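Local coordinates for protein magnesium-protoporphyrin O-methyltransferase (Synechocystis sp., PDB 4QDJ) that converts magnesium-protoporphyrin IX to its monomethyl ester in chlorophyll biosynthesis, taking the methyl group from S-adenosylmethionine, at residues C133-I138 against Y220-L225; L162-K167 against A196-I201; V66-A69 against S75-I78; V56-L61 against I209-M214. All blocks are in the same frame, centred on the assembly; numbering follows the deposited sequence.

Interaction 1 of 4, residues C133-I138 against Y220-L225; sequences CLDVLI and YYSRIL. With SAM (S-adenosylmethionine), chain B.
Asp135 meets Tyr220 and Ser222 with both oxygens of its carboxylate, and this small polar cluster is the tight part of the contact. Tyr220 OH donates a short bond to Asp135 OD2 at 2.6 Å. Ser222 OG donates to Asp135 OD1 at 3.0 Å. Each oxygen is approached on its syn side, so the two donors pin the carboxylate against rotation. Tyr220 receives OD2 at the ring edge, in plane, while the carboxylate is turned 65° from that ring. Having CG of Tyr220 anti to the backbone N (chi1 177°) sends the ring forward to the aspartate. Ser163 adds a second bond to OD1, and Tyr220 OH is also bonded to Thr47 of helix 35-58. Residues 134-138 follow strand 130-133, the fourth in chain order of a class I, Rossmann-like methyltransferase sheet, and they also line the cofactor pocket. There Leu134 O accepts a bond from the SAM amino N at 2.7 Å. The SAM methyl carbon CE lies 3.2 Å from Asp135 O, and Val136 packs against the ribose. Contact loosens beyond the polar cluster: Leu134 CD2 and Ile224 CG2 stay 4.8 Å apart, and Tyr221, next along the strand, is exposed.

Interaction 2 of 4, residues L162-K167 against A196-I201; sequences LSFAPK and ADIRKI
Strand 159-164 and helix 195-204 of the methyltransferase fold meet where Ile198 sets its side chain on the face of the Phe164 ring. The contact is a CH-pi arrangement: Ile198 CG1 stands 3.9 Å from the centroid of the Phe164 ring, 8° from the ring normal and therefore almost directly over the centre. The second branch hangs past the rim, Ile198 CG2 4.0 Å from Phe164 CE1. With CG lying between the backbone N and the carbonyl carbon (chi1 61°), Phe164 places its ring broadside to the isoleucine. Strand 159-164 is the last of the parallel strands in the Rossmann-like sheet, and the helix packs on the face that carries Leu162 and Phe164, two residues apart. Leu162 widens the apolar patch, its CD1 reaching Ile198 CG2 at 4.3 Å. An alanine at Phe164 would strip the ring from beneath Ile198 and would probably leave a gap between strand and helix, with the isoleucine freer to turn. Ile149 of helix 142-155 touches both Leu162 and Ile198, and Leu225 of the adjacent antiparallel strand touches Phe164 and Ile198.

Interaction 3 of 4, residues V66-A69 against S75-I78; sequences VCDA and SLSI
Asp68 carries its carboxyl group anti to the backbone N (chi1 -172°), extending it from strand 65-69 toward Ser77, while Ser77 keeps OG anti to its own carbonyl carbon (chi1 -68°), beside its backbone N, and turns the hydroxyl to meet it. The result is a very short hydrogen bond of 2.5 Å, donated by Ser77 OG to Asp68 OD2. That same oxygen is bonded to a water, which donates to Asp68 OD2 at 2.6 Å and accepts from the backbone N of Leu76 at 2.9 Å. One carboxyl oxygen is thus gripped directly by a side-chain hydroxyl and, through the water, linked to the backbone N of Leu76. Leu76 supplies the apolar flank: its CB lies 3.8 Å from Asp68 OD2, and its CD2 comes within 4.1 Å of Asp68 OD1. The leucine is itself packed among Val48 and Val52 of helix 35-58 and Ile132 of the neighbouring strand. Between the two segments runs the glycine-rich turn that follows the first strand in class I methyltransferases, motif I, and the contact closes that turn at the beginning of a beta-alpha-beta unit. Ser75, in the same bend, touches the bound S-adenosylmethionine. Asp68 OD2 accepts two bonds, one from the hydroxyl and one from the water, which probably fixes the rotation of the carboxyl group and ties the strand to the chain just after the turn.

Interaction 4 of 4, residues V56-L61 against I209-M214; sequences VADGNL and IARTGM
Arg211 reaches from strand 207-216 to the end of helix 35-58, where Asp58 receives its guanidinium group. From CB the chain leaves with CG anti to the carbonyl carbon, runs on extended to CD, and then bends at chi3 (-70°), which swings the head toward the aspartate. Arg211 CZ stands 3.5 Å from Asp58 OD1. Arg211 NH1 comes within 3.3 Å of Asp58 OD1 and has Ala57 CB 4.3 Å away beside the guanidinium edge; it also donates to the backbone O of Trp54, whose ring makes a cation-pi contact with the arginine. Arg211 NH2, at the tip, makes the salt bridge to Asp58 OD2 at 3.0 Å, and Asp58 OD1 also lies 3.1 Å from it. The bond to OD2 is bent, 137° at the hydrogen; the groups meet edge to edge but are not coplanar, Asp58 OD2 being tilted 20° out of the guanidinium plane. Glu226 is a second, stronger partner of NH2, and Arg159 is that of Asp58. An alanine in place of Asp58 would remove the carboxylate, and Arg159 and Arg211 would probably be left close together with one shared counter-charge fewer. At this surface seam charge is probably shared among Asp58, Glu226, Arg159 and Arg211.

From the N terminus, the end of helix 35-58 and the turn after it, 56-61, open interaction 4. Shortly after, interaction 3 closes the turn between the first sheet strand and its helix. Residues 133-138 then open interaction 1, and inside its loop lies interaction 2, which brings helix 195-204 back to strand 159-164. Strand 207-216 closes interaction 4 before strand 221-229 closes interaction 1, so those two loops cross, while interactions 2 and 3 nest within interaction 4. All four reach one sheet. Strand 221-229 pairs with 159-164 on one side and 207-216 on the other, joining interaction 1 to interactions 2 and 4, and Leu134 touches Leu76 to join interaction 1 to interaction 3.

Interaction 1 of 4, residues C133-I138 against Y220-L225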
loop_
_atom_site.group_PDB
_atom_site.type_symbol
_atom_site.label_atom_id
_atom_site.label_comp_id
_atom_site.label_asym_id
_atom_site.label_seq_id
_atom_site.Cartn_x
_atom_site.Cartn_y
_atom_site.Cartn_z
ATOM N N CYS A 133 -0.468 -0.349 4.149
ATOM C CA CYS A 133 0.066 0.690 3.279
ATOM C C CYS A 133 1.401 0.228 2.706
ATOM O O CYS A 133 2.434 0.320 3.370
ATOM C CB CYS A 133 0.234 1.991 4.065
ATOM S SG CYS A 133 0.703 3.419 3.077
ATOM N N LEU A 134 1.369 -0.282 1.476
ATOM C CA LEU A 134 2.554 -0.863 0.848
ATOM C C LEU A 134 3.142 0.030 -0.233
ATOM O O LEU A 134 2.430 0.468 -1.137
ATOM C CB LEU A 134 2.227 -2.222 0.227
ATOM C CG LEU A 134 1.689 -3.331 1.127
ATOM C CD1 LEU A 134 1.566 -4.627 0.337
ATOM C CD2 LEU A 134 2.579 -3.520 2.349
ATOM N N ASP A 135 4.446 0.277 -0.137
ATOM C CA ASP A 135 5.196 1.009 -1.157
ATOM C C ASP A 135 4.583 2.369 -1.492
ATOM O O ASP A 135 4.556 2.784 -2.652
ATOM C CB ASP A 135 5.359 0.167 -2.429
ATOM C CG ASP A 135 6.186 -1.093 -2.204
ATOM O OD1 ASP A 135 6.744 -1.267 -1.098
ATOM O OD2 ASP A 135 6.289 -1.909 -3.145
ATOM N N VAL A 136 4.089 3.054 -0.467
ATOM C CA VAL A 136 3.515 4.382 -0.632
ATOM C C VAL A 136 4.392 5.419 0.066
ATOM O O VAL A 136 4.635 6.504 -0.465
ATOM C CB VAL A 136 2.085 4.446 -0.057
ATOM C CG1 VAL A 136 1.549 5.869 -0.094
ATOM C CG2 VAL A 136 1.163 3.501 -0.815
ATOM N N LEU A 137 4.887 5.063 1.250
ATOM C CA LEU A 137 5.685 5.974 2.069
ATOM C C LEU A 137 6.981 6.403 1.385
ATOM O O LEU A 137 7.571 7.417 1.747
ATOM C CB LEU A 137 5.994 5.337 3.427
ATOM C CG LEU A 137 4.781 5.032 4.308
ATOM C CD1 LEU A 137 5.207 4.332 5.590
ATOM C CD2 LEU A 137 4.006 6.306 4.616
ATOM N N ILE A 138 7.408 5.631 0.391
ATOM C CA ILE A 138 8.611 5.939 -0.376
ATOM C C ILE A 138 8.511 7.295 -1.092
ATOM O O ILE A 138 9.525 7.889 -1.461
ATOM C CB ILE A 138 8.913 4.815 -1.401
ATOM C CG1 ILE A 138 10.301 4.994 -2.025
ATOM C CG2 ILE A 138 7.817 4.741 -2.460
ATOM C CD1 ILE A 138 10.705 3.874 -2.961
ATOM N N TYR A 220 14.807 -3.438 -6.508
ATOM C CA TYR A 220 13.642 -3.279 -5.649
ATOM C C TYR A 220 13.960 -3.730 -4.230
ATOM O O TYR A 220 14.404 -4.855 -4.010
ATOM C CB TYR A 220 12.454 -4.064 -6.217
ATOM C CG TYR A 220 11.204 -4.034 -5.361
ATOM C CD1 TYR A 220 10.250 -3.036 -5.519
ATOM C CD2 TYR A 220 10.973 -5.013 -4.405
ATOM C CE1 TYR A 220 9.103 -3.012 -4.737
ATOM C CE2 TYR A 220 9.835 -4.998 -3.622
ATOM C CZ TYR A 220 8.903 -4.000 -3.792
ATOM O OH TYR A 220 7.773 -3.997 -3.007
ATOM N N TYR A 221 13.735 -2.840 -3.271
ATOM C CA TYR A 221 14.010 -3.137 -1.872
ATOM C C TYR A 221 12.841 -2.676 -1.021
ATOM O O TYR A 221 12.512 -1.490 -0.993
ATOM C CB TYR A 221 15.298 -2.446 -1.422
ATOM C CG TYR A 221 16.493 -2.776 -2.287
ATOM C CD1 TYR A 221 17.306 -3.865 -1.996
ATOM C CD2 TYR A 221 16.807 -2.003 -3.396
ATOM C CE1 TYR A 221 18.399 -4.172 -2.785
ATOM C CE2 TYR A 221 17.895 -2.303 -4.193
ATOM C CZ TYR A 221 18.689 -3.387 -3.881
ATOM O OH TYR A 221 19.775 -3.689 -4.671
ATOM N N SER A 222 12.210 -3.617 -0.333
ATOM C CA SER A 222 11.029 -3.299 0.454
ATOM C C SER A 222 11.050 -4.030 1.786
ATOM O O SER A 222 10.953 -5.257 1.838
ATOM C CB SER A 222 9.759 -3.647 -0.325
ATOM O OG SER A 222 8.614 -3.090 0.294
ATOM N N ARG A 223 11.190 -3.259 2.857
ATOM C CA ARG A 223 11.141 -3.780 4.215
ATOM C C ARG A 223 9.691 -3.760 4.683
ATOM O O ARG A 223 9.027 -2.732 4.598
ATOM C CB ARG A 223 12.004 -2.910 5.129
ATOM C CG ARG A 223 11.965 -3.287 6.597
ATOM C CD ARG A 223 12.598 -4.645 6.854
ATOM N NE ARG A 223 12.899 -4.819 8.272
ATOM C CZ ARG A 223 12.802 -5.971 8.928
ATOM N NH1 ARG A 223 12.403 -7.068 8.297
ATOM N NH2 ARG A 223 13.100 -6.025 10.220
ATOM N N ILE A 224 9.201 -4.895 5.170
ATOM C CA ILE A 224 7.802 -5.014 5.570
ATOM C C ILE A 224 7.687 -5.192 7.080
ATOM O O ILE A 224 8.337 -6.059 7.655
ATOM C CB ILE A 224 7.126 -6.214 4.875
ATOM C CG1 ILE A 224 7.526 -6.274 3.399
ATOM C CG2 ILE A 224 5.611 -6.141 5.026
ATOM C CD1 ILE A 224 7.130 -7.564 2.711
ATOM N N LEU A 225 6.863 -4.365 7.718
ATOM C CA LEU A 225 6.627 -4.476 9.154
ATOM C C LEU A 225 5.154 -4.705 9.449
ATOM O O LEU A 225 4.295 -3.980 8.948
ATOM C CB LEU A 225 7.086 -3.210 9.880
ATOM C CG LEU A 225 8.551 -2.798 9.742
ATOM C CD1 LEU A 225 8.812 -1.514 10.515
ATOM C CD2 LEU A 225 9.471 -3.911 10.218
HETATM N N SAM B . 0.171 -0.046 -2.608
HETATM C CA SAM B . 0.082 -0.383 -4.026
HETATM C C SAM B . 0.847 -1.664 -4.327
HETATM O O SAM B . 1.793 -2.014 -3.620
HETATM O OXT SAM B . 0.532 -2.376 -5.281
HETATM C CB SAM B . 0.557 0.761 -4.925
HETATM C CG SAM B . 1.991 1.249 -4.730
HETATM S SD SAM B . 2.438 2.542 -5.925
HETATM C CE SAM B . 4.247 2.484 -5.871
HETATM C "C5'" SAM B . 2.156 4.023 -4.932
HETATM C "C4'" SAM B . 0.690 4.427 -4.930
HETATM O "O4'" SAM B . 0.450 5.244 -3.804
HETATM C "C3'" SAM B . 0.290 5.232 -6.160
HETATM O "O3'" SAM B . -0.834 4.629 -6.757
HETATM C "C2'" SAM B . -0.095 6.592 -5.613
HETATM O "O2'" SAM B . -1.177 7.163 -6.317
HETATM C "C1'" SAM B . -0.452 6.260 -4.175
HETATM N N9 SAM B . -0.338 7.402 -3.260
HETATM C C8 SAM B . 0.699 8.290 -3.158
HETATM N N7 SAM B . 0.394 9.183 -2.188
HETATM C C5 SAM B . -0.817 8.870 -1.675
HETATM C C6 SAM B . -1.591 9.445 -0.679
HETATM N N6 SAM B . -1.158 10.524 -0.031
HETATM N N1 SAM B . -2.814 8.891 -0.370
HETATM C C2 SAM B . -3.263 7.772 -1.043
HETATM N N3 SAM B . -2.490 7.208 -2.036
HETATM C C4 SAM B . -1.287 7.750 -2.340
#

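Interaction 2 of 4, residues L162-K167 against A196-I201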
loop_
_atom_site.group_PDB
_atom_site.type_symbol
_atom_site.label_atom_id
_atom_site.label_comp_id
_atom_site.label_asym_id
_atom_site.label_seq_id
_atom_site.Cartn_x
_atom_site.Cartn_y
_atom_site.Cartn_z
ATOM N N LEU A 162 3.035 -2.013 7.072
ATOM C CA LEU A 162 3.687 -1.011 6.235
ATOM C C LEU A 162 4.866 -1.613 5.490
ATOM O O LEU A 162 5.500 -2.548 5.973
ATOM C CB LEU A 162 4.223 0.140 7.091
ATOM C CG LEU A 162 3.301 0.887 8.049
ATOM C CD1 LEU A 162 4.114 1.870 8.877
ATOM C CD2 LEU A 162 2.199 1.604 7.284
ATOM N N SER A 163 5.171 -1.065 4.320
ATOM C CA SER A 163 6.442 -1.359 3.674
ATOM C C SER A 163 7.125 -0.064 3.248
ATOM O O SER A 163 6.466 0.932 2.946
ATOM C CB SER A 163 6.278 -2.321 2.493
ATOM O OG SER A 163 5.634 -1.699 1.400
ATOM N N PHE A 164 8.452 -0.083 3.244
ATOM C CA PHE A 164 9.234 1.097 2.913
ATOM C C PHE A 164 10.614 0.674 2.435
ATOM O O PHE A 164 11.043 -0.453 2.679
ATOM C CB PHE A 164 9.352 2.024 4.130
ATOM C CG PHE A 164 10.040 1.395 5.314
ATOM C CD1 PHE A 164 9.339 0.581 6.192
ATOM C CD2 PHE A 164 11.387 1.623 5.554
ATOM C CE1 PHE A 164 9.968 0.001 7.279
ATOM C CE2 PHE A 164 12.022 1.047 6.641
ATOM C CZ PHE A 164 11.311 0.235 7.504
ATOM N N ALA A 165 11.299 1.576 1.743
ATOM C CA ALA A 165 12.680 1.342 1.353
ATOM C C ALA A 165 13.575 1.766 2.507
ATOM O O ALA A 165 13.587 2.935 2.884
ATOM C CB ALA A 165 13.019 2.129 0.103
ATOM N N PRO A 166 14.320 0.813 3.082
ATOM C CA PRO A 166 15.151 1.124 4.249
ATOM C C PRO A 166 16.351 2.000 3.899
ATOM O O PRO A 166 16.933 1.862 2.822
ATOM C CB PRO A 166 15.607 -0.257 4.731
ATOM C CG PRO A 166 15.562 -1.112 3.518
ATOM C CD PRO A 166 14.409 -0.607 2.697
ATOM N N LYS A 167 16.707 2.898 4.811
ATOM C CA LYS A 167 17.823 3.810 4.595
ATOM C C LYS A 167 19.148 3.146 4.942
ATOM O O LYS A 167 19.942 3.692 5.707
ATOM C CB LYS A 167 17.640 5.084 5.423
ATOM N N ALA A 196 14.631 2.370 12.314
ATOM C CA ALA A 196 14.559 2.877 13.679
ATOM C C ALA A 196 13.522 3.991 13.793
ATOM O O ALA A 196 12.792 4.072 14.783
ATOM C CB ALA A 196 15.928 3.363 14.146
ATOM N N ASP A 197 13.452 4.841 12.772
ATOM C CA ASP A 197 12.472 5.923 12.744
ATOM C C ASP A 197 11.052 5.382 12.603
ATOM O O ASP A 197 10.142 5.824 13.301
ATOM C CB ASP A 197 12.766 6.904 11.605
ATOM C CG ASP A 197 14.024 7.719 11.841
ATOM O OD1 ASP A 197 14.516 7.751 12.988
ATOM O OD2 ASP A 197 14.515 8.341 10.876
ATOM N N ILE A 198 10.865 4.428 11.695
ATOM C CA ILE A 198 9.550 3.834 11.473
ATOM C C ILE A 198 9.053 3.111 12.726
ATOM O O ILE A 198 7.892 3.249 13.111
ATOM C CB ILE A 198 9.559 2.862 10.274
ATOM C CG1 ILE A 198 9.999 3.589 8.998
ATOM C CG2 ILE A 198 8.182 2.240 10.076
ATOM C CD1 ILE A 198 9.075 4.719 8.588
ATOM N N ARG A 199 9.937 2.350 13.366
ATOM C CA ARG A 199 9.577 1.646 14.593
ATOM C C ARG A 199 9.231 2.612 15.723
ATOM O O ARG A 199 8.336 2.343 16.524
ATOM C CB ARG A 199 10.701 0.706 15.034
ATOM C CG ARG A 199 10.823 -0.562 14.202
ATOM C CD ARG A 199 11.984 -1.407 14.699
ATOM N NE ARG A 199 12.134 -2.653 13.956
ATOM C CZ ARG A 199 11.813 -3.854 14.427
ATOM N NH1 ARG A 199 11.319 -3.983 15.652
ATOM N NH2 ARG A 199 11.992 -4.928 13.671
ATOM N N LYS A 200 9.943 3.736 15.781
ATOM C CA LYS A 200 9.693 4.750 16.799
ATOM C C LYS A 200 8.309 5.370 16.623
ATOM O O LYS A 200 7.561 5.524 17.589
ATOM C CB LYS A 200 10.777 5.833 16.754
ATOM C CG LYS A 200 10.618 6.936 17.792
ATOM C CD LYS A 200 10.600 6.370 19.200
ATOM C CE LYS A 200 10.777 7.466 20.243
ATOM N NZ LYS A 200 9.733 8.522 20.142
ATOM N N ILE A 201 7.974 5.715 15.383
ATOM C CA ILE A 201 6.670 6.289 15.069
ATOM C C ILE A 201 5.547 5.310 15.405
ATOM O O ILE A 201 4.522 5.694 15.968
ATOM C CB ILE A 201 6.585 6.696 13.584
ATOM C CG1 ILE A 201 7.641 7.756 13.267
ATOM C CG2 ILE A 201 5.193 7.215 13.242
ATOM C CD1 ILE A 201 7.948 7.886 11.795
#

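Interaction 3 of 4, residues V66-A69 against S75-I78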
loop_
_atom_site.group_PDB
_atom_site.type_symbol
_atom_site.label_atom_id
_atom_site.label_comp_id
_atom_site.label_asym_id
_atom_site.label_seq_id
_atom_site.Cartn_x
_atom_site.Cartn_y
_atom_site.Cartn_z
ATOM N N VAL A 66 -10.459 -4.786 6.091
ATOM C CA VAL A 66 -9.111 -4.373 5.729
ATOM C C VAL A 66 -9.129 -3.072 4.936
ATOM O O VAL A 66 -9.884 -2.930 3.973
ATOM C CB VAL A 66 -8.411 -5.457 4.880
ATOM C CG1 VAL A 66 -7.014 -5.006 4.470
ATOM C CG2 VAL A 66 -8.353 -6.774 5.640
ATOM N N CYS A 67 -8.297 -2.125 5.354
ATOM C CA CYS A 67 -8.084 -0.896 4.603
ATOM C C CYS A 67 -6.778 -1.005 3.830
ATOM O O CYS A 67 -5.727 -1.263 4.415
ATOM C CB CYS A 67 -8.032 0.306 5.552
ATOM S SG CYS A 67 -7.532 1.869 4.781
ATOM N N ASP A 68 -6.854 -0.827 2.512
ATOM C CA ASP A 68 -5.676 -0.818 1.648
ATOM C C ASP A 68 -5.447 0.617 1.184
ATOM O O ASP A 68 -6.052 1.070 0.211
ATOM C CB ASP A 68 -5.897 -1.753 0.452
ATOM C CG ASP A 68 -4.649 -1.947 -0.398
ATOM O OD1 ASP A 68 -3.569 -1.435 -0.033
ATOM O OD2 ASP A 68 -4.753 -2.636 -1.438
ATOM N N ALA A 69 -4.582 1.330 1.902
ATOM C CA ALA A 69 -4.348 2.752 1.661
ATOM C C ALA A 69 -3.234 2.978 0.644
ATOM O O ALA A 69 -2.101 2.546 0.848
ATOM C CB ALA A 69 -4.019 3.452 2.970
ATOM N N SER A 75 -3.274 -4.413 -6.685
ATOM C CA SER A 75 -2.416 -5.597 -6.644
ATOM C C SER A 75 -2.563 -6.392 -5.352
ATOM O O SER A 75 -2.457 -7.618 -5.359
ATOM C CB SER A 75 -0.951 -5.206 -6.838
ATOM O OG SER A 75 -0.750 -4.597 -8.103
ATOM N N LEU A 76 -2.797 -5.696 -4.245
ATOM C CA LEU A 76 -3.036 -6.362 -2.970
ATOM C C LEU A 76 -4.528 -6.527 -2.690
ATOM O O LEU A 76 -4.960 -7.564 -2.184
ATOM C CB LEU A 76 -2.377 -5.597 -1.820
ATOM C CG LEU A 76 -2.628 -6.181 -0.428
ATOM C CD1 LEU A 76 -1.945 -7.535 -0.275
ATOM C CD2 LEU A 76 -2.167 -5.217 0.646
ATOM N N SER A 77 -5.310 -5.501 -3.019
ATOM C CA SER A 77 -6.746 -5.502 -2.729
ATOM C C SER A 77 -7.478 -6.694 -3.328
ATOM O O SER A 77 -8.315 -7.322 -2.673
ATOM C CB SER A 77 -7.399 -4.215 -3.233
ATOM O OG SER A 77 -6.956 -3.095 -2.493
ATOM N N ILE A 78 -7.170 -6.995 -4.582
ATOM C CA ILE A 78 -7.856 -8.071 -5.288
ATOM C C ILE A 78 -7.590 -9.464 -4.687
ATOM O O ILE A 78 -8.541 -10.179 -4.369
ATOM C CB ILE A 78 -7.604 -8.001 -6.813
ATOM C CG1 ILE A 78 -8.216 -6.713 -7.374
ATOM C CG2 ILE A 78 -8.177 -9.224 -7.516
ATOM C CD1 ILE A 78 -7.818 -6.403 -8.801
HETATM O O HOH W 1 -3.551 -2.936 -3.731
#

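Interaction 4 of 4, residues V56-L61 against I209-M214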
loop_
_atom_site.group_PDB
_atom_site.type_symbol
_atom_site.label_atom_id
_atom_site.label_comp_id
_atom_site.label_asym_id
_atom_site.label_seq_id
_atom_site.Cartn_x
_atom_site.Cartn_y
_atom_site.Cartn_z
ATOM N N VAL A 56 -3.457 -14.835 5.355
ATOM C CA VAL A 56 -4.047 -16.155 5.171
ATOM C C VAL A 56 -3.657 -17.085 6.321
ATOM O O VAL A 56 -4.483 -17.856 6.820
ATOM C CB VAL A 56 -3.617 -16.767 3.819
ATOM C CG1 VAL A 56 -3.877 -18.261 3.792
ATOM C CG2 VAL A 56 -4.335 -16.066 2.671
ATOM N N ALA A 57 -2.403 -16.990 6.752
ATOM C CA ALA A 57 -1.885 -17.860 7.807
ATOM C C ALA A 57 -2.601 -17.671 9.144
ATOM O O ALA A 57 -2.680 -18.599 9.949
ATOM C CB ALA A 57 -0.382 -17.659 7.974
ATOM N N ASP A 58 -3.127 -16.471 9.377
ATOM C CA ASP A 58 -3.807 -16.170 10.635
ATOM C C ASP A 58 -5.137 -16.910 10.778
ATOM O O ASP A 58 -5.608 -17.140 11.891
ATOM C CB ASP A 58 -4.022 -14.662 10.793
ATOM C CG ASP A 58 -2.720 -13.896 10.917
ATOM O OD1 ASP A 58 -1.688 -14.514 11.259
ATOM O OD2 ASP A 58 -2.731 -12.670 10.680
ATOM N N GLY A 59 -5.743 -17.266 9.648
ATOM C CA GLY A 59 -6.963 -18.053 9.644
ATOM C C GLY A 59 -8.250 -17.258 9.782
ATOM O O GLY A 59 -9.339 -17.832 9.776
ATOM N N ASN A 60 -8.134 -15.939 9.897
ATOM C CA ASN A 60 -9.300 -15.091 10.136
ATOM C C ASN A 60 -9.571 -14.092 9.016
ATOM O O ASN A 60 -10.307 -13.124 9.204
ATOM C CB ASN A 60 -9.140 -14.338 11.456
ATOM C CG ASN A 60 -8.008 -13.331 11.415
ATOM O OD1 ASN A 60 -7.098 -13.438 10.592
ATOM N ND2 ASN A 60 -8.059 -12.347 12.303
ATOM N N LEU A 61 -8.973 -14.323 7.854
ATOM C CA LEU A 61 -9.120 -13.396 6.735
ATOM C C LEU A 61 -10.545 -13.280 6.160
ATOM O O LEU A 61 -10.980 -12.176 5.833
ATOM C CB LEU A 61 -8.096 -13.700 5.635
ATOM C CG LEU A 61 -7.908 -12.626 4.562
ATOM C CD1 LEU A 61 -7.591 -11.278 5.196
ATOM C CD2 LEU A 61 -6.810 -13.034 3.593
ATOM N N ILE A 209 5.972 -4.282 17.159
ATOM C CA ILE A 209 6.266 -5.030 15.945
ATOM C C ILE A 209 6.042 -6.526 16.146
ATOM O O ILE A 209 6.498 -7.104 17.135
ATOM C CB ILE A 209 7.709 -4.776 15.471
ATOM C CG1 ILE A 209 7.952 -3.275 15.290
ATOM C CG2 ILE A 209 7.987 -5.527 14.183
ATOM C CD1 ILE A 209 6.993 -2.613 14.326
ATOM N N ALA A 210 5.318 -7.139 15.214
ATOM C CA ALA A 210 5.123 -8.583 15.210
ATOM C C ALA A 210 5.983 -9.197 14.109
ATOM O O ALA A 210 7.209 -9.190 14.204
ATOM C CB ALA A 210 3.657 -8.923 15.005
ATOM N N ARG A 211 5.354 -9.712 13.057
ATOM C CA ARG A 211 6.119 -10.261 11.941
ATOM C C ARG A 211 6.808 -9.160 11.145
ATOM O O ARG A 211 6.354 -8.016 11.118
ATOM C CB ARG A 211 5.232 -11.109 11.025
ATOM C CG ARG A 211 4.774 -12.407 11.667
ATOM C CD ARG A 211 3.748 -13.138 10.819
ATOM N NE ARG A 211 2.472 -12.430 10.799
ATOM C CZ ARG A 211 1.331 -12.947 10.356
ATOM N NH1 ARG A 211 1.293 -14.188 9.892
ATOM N NH2 ARG A 211 0.224 -12.217 10.380
ATOM N N THR A 212 7.929 -9.505 10.523
ATOM C CA THR A 212 8.579 -8.603 9.583
ATOM C C THR A 212 9.008 -9.393 8.364
ATOM O O THR A 212 9.070 -10.622 8.396
ATOM C CB THR A 212 9.820 -7.884 10.172
ATOM O OG1 THR A 212 10.929 -8.788 10.237
ATOM C CG2 THR A 212 9.538 -7.321 11.554
ATOM N N GLY A 213 9.295 -8.678 7.287
ATOM C CA GLY A 213 9.730 -9.305 6.060
ATOM C C GLY A 213 10.671 -8.391 5.314
ATOM O O GLY A 213 10.898 -7.247 5.712
ATOM N N MET A 214 11.223 -8.901 4.223
ATOM C CA MET A 214 12.141 -8.120 3.416
ATOM C C MET A 214 12.184 -8.671 2.006
ATOM O O MET A 214 12.475 -9.846 1.797
ATOM C CB MET A 214 13.543 -8.143 4.024
ATOM C CG MET A 214 14.564 -7.339 3.234
ATOM S SD MET A 214 14.243 -5.566 3.307
ATOM C CE MET A 214 15.313 -4.968 2.003
#